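Local coordinates for protein beta-1,3-1,4-glucanase (PDB 5H4R) that probably hydrolyses mixed-linkage beta-1,3-1,4-glucans such as lichenan, as a family 5 glycoside hydrolase built on a TIM barrel, at residues Y148-N152 and V186-T192; F196-L200 and Y242-Y248; H272-P276 and D303-F307. The protein carries 1 engineered substitution. All coordinates share one frame; numbering follows the deposited sequence.

Contact 1 (Y148-N152 and V186-T192); sequences YYYPN and VNQPRLT. Engineered in segment 186-192: Q188 (natural residue Glu). With BGC (beta-D-glucopyranose), chain B; BGC (beta-D-glucopyranose), chain C.
The hydroxyl of Y150 receives the backbone N-H of T192, N to OH 3.1 Å with an angle of 153° at the hydrogen, and this is the one hydrogen bond between the two segments. The CB of Y150 points away from 186-192, but CG stands anti to the backbone N (chi1 -153°) and carries the ring back across; T192 OG1 lies at its edge, and CD2 of L191 meets CE2 at 3.8 Å. Y149 makes the apolar half. V186 CG2 sits over the centre of its ring, 3.9 Å from the centroid, while P189 CB closes on CE1 at 3.5 Å. Next in the chain, P151, the centre of an inverse gamma turn, presses CD to within 3.3 Å of the O of R190, a buried carbonyl that has no polar partner in the model.

On its other side 186-192 faces the sugars. N187 ND2 donates to O2 of the chain C glucose at 3.0 Å. The engineered Q188 (natural Glu) gives NE2 to O4 of the chain B glucose at 3.1 Å. With the natural Glu, N187 to P189 would read Asn-Glu-Pro, the family 5 signature whose glutamate serves as acid/base in relatives. Next to them R190 folds NH1 back onto Q188 O, in the carbonyl plane, and a salt bridge to E197 holds its NE.

Both loops follow barrel strands, 135-139 and 181-184. Y149 packs on helix 156-173 and on L217 of helix 205-226, P151 and P189 on I214 of that same helix, and V186 on P240 of strand 237-240.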
loop_
_atom_site.group_PDB
_atom_site.type_symbol
_atom_site.label_atom_id
_atom_site.label_comp_id
_atom_site.label_asym_id
_atom_site.label_seq_id
_atom_site.Cartn_x
_atom_site.Cartn_y
_atom_site.Cartn_z
ATOM N N TYR A 148 3.946 -17.639 9.829
ATOM C CA TYR A 148 2.886 -16.650 9.681
ATOM C C TYR A 148 2.435 -16.717 8.227
ATOM O O TYR A 148 1.931 -17.759 7.803
ATOM C CB TYR A 148 3.350 -15.283 10.194
ATOM C CG TYR A 148 3.768 -15.348 11.646
ATOM C CD1 TYR A 148 2.823 -15.472 12.652
ATOM C CD2 TYR A 148 5.097 -15.305 12.010
ATOM C CE1 TYR A 148 3.198 -15.561 13.984
ATOM C CE2 TYR A 148 5.478 -15.379 13.347
ATOM C CZ TYR A 148 4.523 -15.509 14.319
ATOM O OH TYR A 148 4.889 -15.590 15.652
ATOM N N TYR A 149 2.604 -15.644 7.445
ATOM C CA TYR A 149 2.257 -15.643 6.018
ATOM C C TYR A 149 3.507 -16.036 5.236
ATOM O O TYR A 149 4.506 -15.310 5.248
ATOM C CB TYR A 149 1.740 -14.268 5.571
ATOM C CG TYR A 149 1.194 -14.236 4.156
ATOM C CD1 TYR A 149 2.024 -14.455 3.061
ATOM C CD2 TYR A 149 -0.169 -14.018 3.916
ATOM C CE1 TYR A 149 1.531 -14.447 1.774
ATOM C CE2 TYR A 149 -0.662 -14.000 2.626
ATOM C CZ TYR A 149 0.189 -14.207 1.568
ATOM O OH TYR A 149 -0.316 -14.190 0.286
ATOM N N TYR A 150 3.477 -17.193 4.581
ATOM C CA TYR A 150 4.592 -17.533 3.706
ATOM C C TYR A 150 4.089 -18.278 2.467
ATOM O O TYR A 150 3.474 -19.349 2.587
ATOM C CB TYR A 150 5.654 -18.355 4.447
ATOM C CG TYR A 150 7.024 -18.167 3.856
ATOM C CD1 TYR A 150 7.703 -16.946 4.001
ATOM C CD2 TYR A 150 7.624 -19.165 3.091
ATOM C CE1 TYR A 150 8.947 -16.748 3.445
ATOM C CE2 TYR A 150 8.858 -18.976 2.525
ATOM C CZ TYR A 150 9.526 -17.771 2.709
ATOM O OH TYR A 150 10.751 -17.630 2.109
ATOM N N PRO A 151 4.348 -17.759 1.248
ATOM C CA PRO A 151 3.679 -18.312 0.051
ATOM C C PRO A 151 4.447 -19.420 -0.660
ATOM O O PRO A 151 4.973 -19.246 -1.767
ATOM C CB PRO A 151 3.534 -17.072 -0.831
ATOM C CG PRO A 151 4.805 -16.294 -0.543
ATOM C CD PRO A 151 5.028 -16.477 0.944
ATOM N N ASN A 152 4.525 -20.593 -0.036
ATOM C CA ASN A 152 4.974 -21.769 -0.757
ATOM C C ASN A 152 4.247 -22.992 -0.217
ATOM O O ASN A 152 3.534 -22.927 0.789
ATOM C CB ASN A 152 6.511 -21.910 -0.728
ATOM C CG ASN A 152 7.091 -22.200 0.649
ATOM O OD1 ASN A 152 6.383 -22.436 1.636
ATOM N ND2 ASN A 152 8.430 -22.196 0.707
ATOM N N VAL A 186 -2.748 -8.555 2.073
ATOM C CA VAL A 186 -1.375 -8.699 2.526
ATOM C C VAL A 186 -0.601 -7.687 1.702
ATOM O O VAL A 186 -1.048 -7.292 0.616
ATOM C CB VAL A 186 -0.871 -10.153 2.305
ATOM C CG1 VAL A 186 -0.910 -10.557 0.855
ATOM C CG2 VAL A 186 0.529 -10.338 2.876
ATOM N N ASN A 187 0.552 -7.272 2.213
ATOM C CA ASN A 187 1.329 -6.188 1.628
ATOM C C ASN A 187 2.147 -6.638 0.422
ATOM O O ASN A 187 1.769 -6.368 -0.722
ATOM C CB ASN A 187 2.209 -5.593 2.737
ATOM C CG ASN A 187 3.100 -4.520 2.260
ATOM O OD1 ASN A 187 2.655 -3.590 1.595
ATOM N ND2 ASN A 187 4.384 -4.604 2.614
ATOM N N GLN A 188 3.245 -7.350 0.653
ATOM C CA GLN A 188 4.177 -7.729 -0.419
ATOM C C GLN A 188 4.515 -9.209 -0.261
ATOM O O GLN A 188 5.627 -9.589 0.124
ATOM C CB GLN A 188 5.427 -6.849 -0.417
ATOM C CG GLN A 188 5.082 -5.447 -0.782
ATOM C CD GLN A 188 6.239 -4.499 -0.904
ATOM O OE1 GLN A 188 6.142 -3.533 -1.658
ATOM N NE2 GLN A 188 7.297 -4.712 -0.128
ATOM N N PRO A 189 3.565 -10.081 -0.566
ATOM C CA PRO A 189 3.784 -11.518 -0.344
ATOM C C PRO A 189 4.868 -12.036 -1.274
ATOM O O PRO A 189 4.832 -11.793 -2.481
ATOM C CB PRO A 189 2.418 -12.141 -0.659
ATOM C CG PRO A 189 1.794 -11.208 -1.609
ATOM C CD PRO A 189 2.278 -9.808 -1.221
ATOM N N ARG A 190 5.842 -12.745 -0.705
ATOM C CA ARG A 190 7.019 -13.143 -1.465
ATOM C C ARG A 190 7.809 -14.170 -0.666
ATOM O O ARG A 190 7.572 -14.385 0.522
ATOM C CB ARG A 190 7.904 -11.944 -1.783
ATOM C CG ARG A 190 8.550 -11.339 -0.536
ATOM C CD ARG A 190 9.014 -9.923 -0.769
ATOM N NE ARG A 190 9.825 -9.469 0.344
ATOM C CZ ARG A 190 9.341 -8.970 1.476
ATOM N NH1 ARG A 190 8.028 -8.862 1.663
ATOM N NH2 ARG A 190 10.163 -8.608 2.442
ATOM N N LEU A 191 8.786 -14.771 -1.332
ATOM C CA LEU A 191 9.761 -15.613 -0.668
ATOM C C LEU A 191 10.843 -14.664 -0.189
ATOM O O LEU A 191 11.214 -13.741 -0.916
ATOM C CB LEU A 191 10.311 -16.670 -1.630
ATOM C CG LEU A 191 9.252 -17.570 -2.289
ATOM C CD1 LEU A 191 9.877 -18.412 -3.395
ATOM C CD2 LEU A 191 8.619 -18.457 -1.261
ATOM N N THR A 192 11.291 -14.818 1.042
ATOM C CA THR A 192 12.288 -13.902 1.586
ATOM C C THR A 192 13.653 -14.572 1.693
ATOM O O THR A 192 13.767 -15.790 1.804
ATOM C CB THR A 192 11.883 -13.373 2.960
ATOM O OG1 THR A 192 11.792 -14.473 3.869
ATOM C CG2 THR A 192 10.576 -12.636 2.889
HETATM C C2 BGC B . 12.298 -2.640 -1.081
HETATM C C3 BGC B . 11.248 -2.717 0.026
HETATM C C4 BGC B . 9.952 -2.034 -0.416
HETATM C C5 BGC B . 9.491 -2.644 -1.745
HETATM C C6 BGC B . 8.419 -1.851 -2.505
HETATM C C1 BGC B . 11.744 -3.276 -2.357
HETATM O O1 BGC B . 12.643 -3.146 -3.475
HETATM O O2 BGC B . 13.477 -3.309 -0.615
HETATM O O3 BGC B . 11.744 -2.072 1.199
HETATM O O4 BGC B . 9.035 -2.280 0.670
HETATM O O5 BGC B . 10.558 -2.572 -2.673
HETATM O O6 BGC B . 8.237 -2.380 -3.848
HETATM C C2 BGC C . 7.166 -1.788 2.025
HETATM C C3 BGC C . 7.340 -0.691 3.061
HETATM C C4 BGC C . 8.721 -0.095 2.853
HETATM C C5 BGC C . 8.616 0.706 1.558
HETATM C C6 BGC C . 9.942 1.380 1.185
HETATM C C1 BGC C . 7.844 -1.484 0.676
HETATM O O2 BGC C . 5.764 -2.088 1.865
HETATM O O3 BGC C . 7.219 -1.298 4.343
HETATM O O4 BGC C . 8.998 0.779 3.943
HETATM O O5 BGC C . 8.182 -0.111 0.470
HETATM O O6 BGC C . 11.054 0.477 1.183
#

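Contact 2 (F196-L200 and Y242-Y248); sequences FEWWL and YAAAPEY. With BGC (beta-D-glucopyranose), chain B.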
loop_
_atom_site.group_PDB
_atom_site.type_symbol
_atom_site.label_atom_id
_atom_site.label_comp_id
_atom_site.label_asym_id
_atom_site.label_seq_id
_atom_site.Cartn_x
_atom_site.Cartn_y
_atom_site.Cartn_z
ATOM N N PHE A 196 14.830 -15.035 -5.456
ATOM C CA PHE A 196 13.500 -14.757 -5.988
ATOM C C PHE A 196 12.683 -13.793 -5.144
ATOM O O PHE A 196 11.508 -13.597 -5.433
ATOM C CB PHE A 196 12.738 -16.067 -6.154
ATOM C CG PHE A 196 13.375 -17.019 -7.124
ATOM C CD1 PHE A 196 13.707 -16.619 -8.399
ATOM C CD2 PHE A 196 13.625 -18.320 -6.749
ATOM C CE1 PHE A 196 14.292 -17.503 -9.300
ATOM C CE2 PHE A 196 14.198 -19.216 -7.634
ATOM C CZ PHE A 196 14.531 -18.810 -8.917
ATOM N N GLU A 197 13.263 -13.174 -4.121
ATOM C CA GLU A 197 12.459 -12.341 -3.232
ATOM C C GLU A 197 11.748 -11.230 -4.000
ATOM O O GLU A 197 10.593 -10.913 -3.707
ATOM C CB GLU A 197 13.332 -11.750 -2.112
ATOM C CG GLU A 197 12.513 -10.839 -1.198
ATOM C CD GLU A 197 13.141 -10.527 0.137
ATOM O OE1 GLU A 197 14.224 -11.080 0.471
ATOM O OE2 GLU A 197 12.522 -9.687 0.871
ATOM N N TRP A 198 12.430 -10.604 -4.960
ATOM C CA TRP A 198 11.866 -9.467 -5.678
ATOM C C TRP A 198 11.711 -9.697 -7.174
ATOM O O TRP A 198 11.313 -8.766 -7.887
ATOM C CB TRP A 198 12.721 -8.207 -5.458
ATOM C CG TRP A 198 12.868 -7.866 -3.994
ATOM C CD1 TRP A 198 13.994 -7.992 -3.236
ATOM C CD2 TRP A 198 11.843 -7.382 -3.103
ATOM N NE1 TRP A 198 13.753 -7.580 -1.949
ATOM C CE2 TRP A 198 12.429 -7.238 -1.831
ATOM C CE3 TRP A 198 10.488 -7.081 -3.256
ATOM C CZ2 TRP A 198 11.719 -6.764 -0.718
ATOM C CZ3 TRP A 198 9.776 -6.624 -2.148
ATOM C CH2 TRP A 198 10.397 -6.463 -0.895
ATOM N N TRP A 199 12.003 -10.891 -7.676
ATOM C CA TRP A 199 11.963 -11.169 -9.101
ATOM C C TRP A 199 11.645 -12.643 -9.279
ATOM O O TRP A 199 12.165 -13.482 -8.546
ATOM C CB TRP A 199 13.307 -10.826 -9.741
ATOM C CG TRP A 199 13.442 -11.293 -11.151
ATOM C CD1 TRP A 199 12.971 -10.667 -12.273
ATOM C CD2 TRP A 199 14.085 -12.489 -11.596
ATOM N NE1 TRP A 199 13.290 -11.401 -13.389
ATOM C CE2 TRP A 199 13.978 -12.523 -13.001
ATOM C CE3 TRP A 199 14.748 -13.534 -10.941
ATOM C CZ2 TRP A 199 14.508 -13.564 -13.764
ATOM C CZ3 TRP A 199 15.277 -14.560 -11.701
ATOM C CH2 TRP A 199 15.151 -14.568 -13.095
ATOM N N LEU A 200 10.802 -12.949 -10.255
ATOM C CA LEU A 200 10.452 -14.322 -10.576
ATOM C C LEU A 200 10.991 -14.752 -11.931
ATOM O O LEU A 200 11.030 -13.975 -12.886
ATOM C CB LEU A 200 8.938 -14.508 -10.588
ATOM C CG LEU A 200 8.226 -14.216 -9.288
ATOM C CD1 LEU A 200 6.736 -14.453 -9.469
ATOM C CD2 LEU A 200 8.767 -15.073 -8.151
ATOM N N TYR A 242 2.598 -11.264 -6.527
ATOM C CA TYR A 242 3.901 -11.473 -5.916
ATOM C C TYR A 242 4.636 -10.151 -5.708
ATOM O O TYR A 242 4.803 -9.361 -6.638
ATOM C CB TYR A 242 4.725 -12.424 -6.788
ATOM C CG TYR A 242 5.969 -12.937 -6.107
ATOM C CD1 TYR A 242 7.162 -12.203 -6.134
ATOM C CD2 TYR A 242 5.951 -14.140 -5.410
ATOM C CE1 TYR A 242 8.291 -12.678 -5.475
ATOM C CE2 TYR A 242 7.063 -14.624 -4.756
ATOM C CZ TYR A 242 8.236 -13.901 -4.803
ATOM O OH TYR A 242 9.321 -14.389 -4.148
ATOM N N ALA A 243 5.064 -9.925 -4.465
ATOM C CA ALA A 243 5.833 -8.752 -4.049
ATOM C C ALA A 243 5.083 -7.445 -4.286
ATOM O O ALA A 243 5.683 -6.368 -4.211
ATOM C CB ALA A 243 7.204 -8.716 -4.741
ATOM N N ALA A 244 3.778 -7.520 -4.536
ATOM C CA ALA A 244 2.956 -6.373 -4.935
ATOM C C ALA A 244 3.491 -5.704 -6.194
ATOM O O ALA A 244 3.166 -4.551 -6.474
ATOM C CB ALA A 244 2.823 -5.331 -3.814
ATOM N N ALA A 245 4.264 -6.420 -6.994
ATOM C CA ALA A 245 4.800 -5.831 -8.206
ATOM C C ALA A 245 3.731 -5.760 -9.292
ATOM O O ALA A 245 2.916 -6.676 -9.422
ATOM C CB ALA A 245 5.977 -6.642 -8.719
ATOM N N PRO A 246 3.734 -4.704 -10.107
ATOM C CA PRO A 246 2.848 -4.704 -11.289
ATOM C C PRO A 246 3.043 -5.938 -12.158
ATOM O O PRO A 246 2.066 -6.524 -12.663
ATOM C CB PRO A 246 3.237 -3.422 -12.031
ATOM C CG PRO A 246 4.032 -2.613 -11.057
ATOM C CD PRO A 246 4.621 -3.537 -10.057
ATOM N N GLU A 247 4.303 -6.367 -12.327
ATOM C CA GLU A 247 4.602 -7.464 -13.228
ATOM C C GLU A 247 3.851 -8.728 -12.843
ATOM O O GLU A 247 3.502 -9.525 -13.724
ATOM C CB GLU A 247 6.103 -7.749 -13.243
ATOM C CG GLU A 247 6.903 -6.715 -14.008
ATOM C CD GLU A 247 7.135 -5.420 -13.248
ATOM O OE1 GLU A 247 6.841 -5.321 -12.042
ATOM O OE2 GLU A 247 7.636 -4.478 -13.884
ATOM N N TYR A 248 3.598 -8.942 -11.555
ATOM C CA TYR A 248 3.109 -10.237 -11.110
ATOM C C TYR A 248 1.607 -10.220 -10.861
ATOM O O TYR A 248 1.043 -11.237 -10.451
ATOM C CB TYR A 248 3.928 -10.723 -9.899
ATOM C CG TYR A 248 5.383 -10.797 -10.300
ATOM C CD1 TYR A 248 5.753 -11.345 -11.532
ATOM C CD2 TYR A 248 6.385 -10.278 -9.484
ATOM C CE1 TYR A 248 7.095 -11.364 -11.939
ATOM C CE2 TYR A 248 7.721 -10.299 -9.887
ATOM C CZ TYR A 248 8.056 -10.831 -11.111
ATOM O OH TYR A 248 9.376 -10.836 -11.512
HETATM C C2 BGC B . 12.298 -2.640 -1.081
HETATM C C3 BGC B . 11.248 -2.717 0.026
HETATM C C4 BGC B . 9.952 -2.034 -0.416
HETATM C C5 BGC B . 9.491 -2.644 -1.745
HETATM C C6 BGC B . 8.419 -1.851 -2.505
HETATM C C1 BGC B . 11.744 -3.276 -2.357
HETATM O O1 BGC B . 12.643 -3.146 -3.475
HETATM O O2 BGC B . 13.477 -3.309 -0.615
HETATM O O3 BGC B . 11.744 -2.072 1.199
HETATM O O4 BGC B . 9.035 -2.280 0.670
HETATM O O5 BGC B . 10.558 -2.572 -2.673
HETATM O O6 BGC B . 8.237 -2.380 -3.848
HETATM O O HOH W 1 9.852 -11.882 -13.908
#
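L200 is the bump and two tyrosine rings are the walls of its hollow. Its CD2 lies over the middle of the Y242 ring, 3.6 Å from the centroid, and its CD1 over the middle of the Y248 ring at 3.8 Å; E247 CB lies on the far face of Y248. L200 N donates almost straight to Y248 OH (2.8 Å, 168°), and a water joins that hydroxyl to the O of L200. At the edge of the other wall, Y242 OH donates to F196 O at 2.7 Å, from above the carbonyl plane, and also receives the N-H of L191. With an alanine here in place of Y242, one side of L200 would probably lose its wall, and F196 O and L191 N would be left without their shared hydroxyl. A smaller fit lies nearer the sugar: A243 CB meets W198 CE3 obliquely at 4.0 Å. The W198 indole has E197 CG over one face and gives the other to the chain B glucose of the glycan pocket, C1 to CH2 3.8 Å. Helix 205-226 backs the hollow, C207 and V211 touching L200 and I214 touching Y242, while 242-248 follows strand 237-240 and runs into helix 247-250.

Contact 3 (H272-P276 and D303-F307); sequences HAYRP and DIDYF. With BGC (beta-D-glucopyranose), chain C; BGC (beta-D-glucopyranose), chain B.
A273 opens the contact by setting its methyl over the ring of F307, CB to centroid 3.8 Å and 29° off the ring normal. The methyl is displaced toward the far end of the ring, where CB and CZ come to a tight 3.3 Å. With CG of F307 between its backbone N and carbonyl carbon (chi1 87°), the ring keeps D303 O of the previous turn at its edge and offers a face to the alanine.

Y274 turns the other way. It is the centre of an inverse gamma turn, closed by a weak bond from R275 N to A273 O, and its side chain points away from 303-307 and into the pocket. There its OH lies 3.1 Å from O5 of the chain C glucose and is hydrogen-bonded to E326, while CE1 borders C6 of the chain B glucose.

R275 comes back toward the helix. Its extended chain passes F307 obliquely, NH1 3.9 Å from CB, with guanidinium and ring planes 65° apart. NH1 then donates in its own plane to a water at 2.8 Å, and that water donates to D303 O at 2.7 Å. The guanidinium thus reaches the helix backbone through solvent, and its salt bridge goes elsewhere, from NH2 to E247. The O of R275 has no polar partner in the model; I304 CG1 covers it at 3.3 Å.

P276, after a cis peptide bond, rests CD on I304 CD1 at 4.0 Å and CB beside the carboxylate of D303, and stands at the N-cap of helix 277-280.

All this belongs to one beta/alpha unit of the TIM barrel: the loop leaving the sixth strand, 267-272, packs on helix 298-316, which leads to the seventh strand, and presents Y274 to the glycan pocket.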
loop_
_atom_site.group_PDB
_atom_site.type_symbol
_atom_site.label_atom_id
_atom_site.label_comp_id
_atom_site.label_asym_id
_atom_site.label_seq_id
_atom_site.Cartn_x
_atom_site.Cartn_y
_atom_site.Cartn_z
ATOM N N HIS A 272 2.508 -1.864 -5.795
ATOM C CA HIS A 272 3.473 -0.891 -5.288
ATOM C C HIS A 272 4.483 -0.638 -6.393
ATOM O O HIS A 272 4.859 -1.575 -7.101
ATOM C CB HIS A 272 4.204 -1.390 -4.070
ATOM C CG HIS A 272 3.302 -1.675 -2.927
ATOM N ND1 HIS A 272 3.735 -2.269 -1.767
ATOM C CD2 HIS A 272 1.973 -1.466 -2.781
ATOM C CE1 HIS A 272 2.711 -2.399 -0.943
ATOM N NE2 HIS A 272 1.630 -1.910 -1.529
ATOM N N ALA A 273 4.937 0.614 -6.538
ATOM C CA ALA A 273 5.802 0.920 -7.691
ATOM C C ALA A 273 6.610 2.188 -7.406
ATOM O O ALA A 273 6.211 3.293 -7.782
ATOM C CB ALA A 273 4.990 1.067 -8.948
ATOM N N TYR A 274 7.775 1.994 -6.790
ATOM C CA TYR A 274 8.715 3.090 -6.559
ATOM C C TYR A 274 9.617 3.141 -7.786
ATOM O O TYR A 274 10.698 2.568 -7.823
ATOM C CB TYR A 274 9.498 2.859 -5.284
ATOM C CG TYR A 274 8.708 2.780 -3.994
ATOM C CD1 TYR A 274 8.092 1.607 -3.592
ATOM C CD2 TYR A 274 8.654 3.852 -3.141
ATOM C CE1 TYR A 274 7.410 1.525 -2.384
ATOM C CE2 TYR A 274 8.008 3.782 -1.927
ATOM C CZ TYR A 274 7.360 2.627 -1.552
ATOM O OH TYR A 274 6.735 2.556 -0.334
ATOM N N ARG A 275 9.110 3.775 -8.828
ATOM C CA ARG A 275 9.710 3.728 -10.152
ATOM C C ARG A 275 9.828 5.130 -10.717
ATOM O O ARG A 275 8.921 5.957 -10.536
ATOM C CB ARG A 275 8.890 2.870 -11.092
ATOM C CG ARG A 275 8.771 1.475 -10.523
ATOM C CD ARG A 275 8.444 0.498 -11.533
ATOM N NE ARG A 275 8.403 -0.822 -10.906
ATOM C CZ ARG A 275 8.043 -1.919 -11.536
ATOM N NH1 ARG A 275 7.689 -1.862 -12.814
ATOM N NH2 ARG A 275 8.030 -3.073 -10.862
ATOM N N PRO A 276 10.942 5.415 -11.418
ATOM C CA PRO A 276 12.095 4.526 -11.667
ATOM C C PRO A 276 12.875 4.254 -10.396
ATOM O O PRO A 276 13.135 5.158 -9.614
ATOM C CB PRO A 276 12.932 5.305 -12.677
ATOM C CG PRO A 276 12.591 6.737 -12.425
ATOM C CD PRO A 276 11.120 6.740 -12.024
ATOM N N ASP A 303 9.744 4.373 -17.055
ATOM C CA ASP A 303 9.306 3.246 -16.230
ATOM C C ASP A 303 7.950 3.501 -15.567
ATOM O O ASP A 303 7.236 2.540 -15.263
ATOM C CB ASP A 303 10.343 2.942 -15.145
ATOM C CG ASP A 303 11.630 2.332 -15.685
ATOM O OD1 ASP A 303 11.716 2.023 -16.893
ATOM O OD2 ASP A 303 12.558 2.115 -14.860
ATOM N N ILE A 304 7.596 4.767 -15.336
ATOM C CA ILE A 304 6.275 5.136 -14.818
ATOM C C ILE A 304 5.219 4.836 -15.860
ATOM O O ILE A 304 4.249 4.113 -15.602
ATOM C CB ILE A 304 6.268 6.623 -14.421
ATOM C CG1 ILE A 304 7.242 6.852 -13.265
ATOM C CG2 ILE A 304 4.855 7.119 -14.078
ATOM C CD1 ILE A 304 7.538 8.254 -12.960
ATOM N N ASP A 305 5.410 5.369 -17.071
ATOM C CA ASP A 305 4.448 5.143 -18.138
ATOM C C ASP A 305 4.239 3.661 -18.383
ATOM O O ASP A 305 3.105 3.215 -18.607
ATOM C CB ASP A 305 4.912 5.775 -19.446
ATOM C CG ASP A 305 5.126 7.264 -19.356
ATOM O OD1 ASP A 305 4.620 7.899 -18.423
ATOM O OD2 ASP A 305 5.788 7.807 -20.271
ATOM N N TYR A 306 5.326 2.885 -18.407
ATOM C CA TYR A 306 5.229 1.510 -18.878
ATOM C C TYR A 306 4.336 0.666 -17.981
ATOM O O TYR A 306 3.436 -0.023 -18.469
ATOM C CB TYR A 306 6.596 0.856 -18.988
ATOM C CG TYR A 306 6.483 -0.498 -19.679
ATOM C CD1 TYR A 306 6.076 -0.562 -21.006
ATOM C CD2 TYR A 306 6.739 -1.687 -19.017
ATOM C CE1 TYR A 306 5.929 -1.757 -21.658
ATOM C CE2 TYR A 306 6.607 -2.912 -19.689
ATOM C CZ TYR A 306 6.194 -2.928 -21.001
ATOM O OH TYR A 306 6.041 -4.121 -21.703
ATOM N N PHE A 307 4.601 0.651 -16.673
ATOM C CA PHE A 307 3.794 -0.241 -15.853
ATOM C C PHE A 307 2.355 0.263 -15.767
ATOM O O PHE A 307 1.421 -0.539 -15.711
ATOM C CB PHE A 307 4.442 -0.446 -14.460
ATOM C CG PHE A 307 4.065 0.586 -13.430
ATOM C CD1 PHE A 307 2.943 0.423 -12.609
ATOM C CD2 PHE A 307 4.856 1.690 -13.233
ATOM C CE1 PHE A 307 2.616 1.367 -11.675
ATOM C CE2 PHE A 307 4.524 2.645 -12.290
ATOM C CZ PHE A 307 3.404 2.470 -11.496
HETATM C C2 BGC C . 7.166 -1.788 2.025
HETATM C C3 BGC C . 7.340 -0.691 3.061
HETATM C C4 BGC C . 8.721 -0.095 2.853
HETATM C C5 BGC C . 8.616 0.706 1.558
HETATM C C6 BGC C . 9.942 1.380 1.185
HETATM C C1 BGC C . 7.844 -1.484 0.676
HETATM O O2 BGC C . 5.764 -2.088 1.865
HETATM O O3 BGC C . 7.219 -1.298 4.343
HETATM O O4 BGC C . 8.998 0.779 3.943
HETATM O O5 BGC C . 8.182 -0.111 0.470
HETATM O O6 BGC C . 11.054 0.477 1.183
HETATM C C2 BGC B . 12.298 -2.640 -1.081
HETATM C C3 BGC B . 11.248 -2.717 0.026
HETATM C C4 BGC B . 9.952 -2.034 -0.416
HETATM C C5 BGC B . 9.491 -2.644 -1.745
HETATM C C6 BGC B . 8.419 -1.851 -2.505
HETATM C C1 BGC B . 11.744 -3.276 -2.357
HETATM O O1 BGC B . 12.643 -3.146 -3.475
HETATM O O2 BGC B . 13.477 -3.309 -0.615
HETATM O O3 BGC B . 11.744 -2.072 1.199
HETATM O O4 BGC B . 9.035 -2.280 0.670
HETATM O O5 BGC B . 10.558 -2.572 -2.673
HETATM O O6 BGC B . 8.237 -2.380 -3.848
HETATM O O HOH W 2 8.051 -0.001 -14.852
#

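Five of the six segments follow barrel strands 135-139, 181-184, 237-240 and 267-272, while 303-307 belongs to helix 298-316; every contact supplies residues to the glycan pocket. Contacts 1 and 2, centres 11 Å apart, are joined by the salt bridge of R190 NE to E197 OE2 (2.8 Å) and by a probable hydrogen bond between P189 O and A243 N (2.7 Å). Contacts 2 and 3, 13 Å apart, share the salt bridge E247 OE1 to R275 NH2 (2.8 Å). Although 22 Å separates the centres of contacts 1 and 3, they meet beside the sugars, through a hydrogen bond between H272 ND1 and OE1 of engineered Q188 (2.7 Å). The chain B glucose touches all three, the chain C glucose contacts 1 and 3.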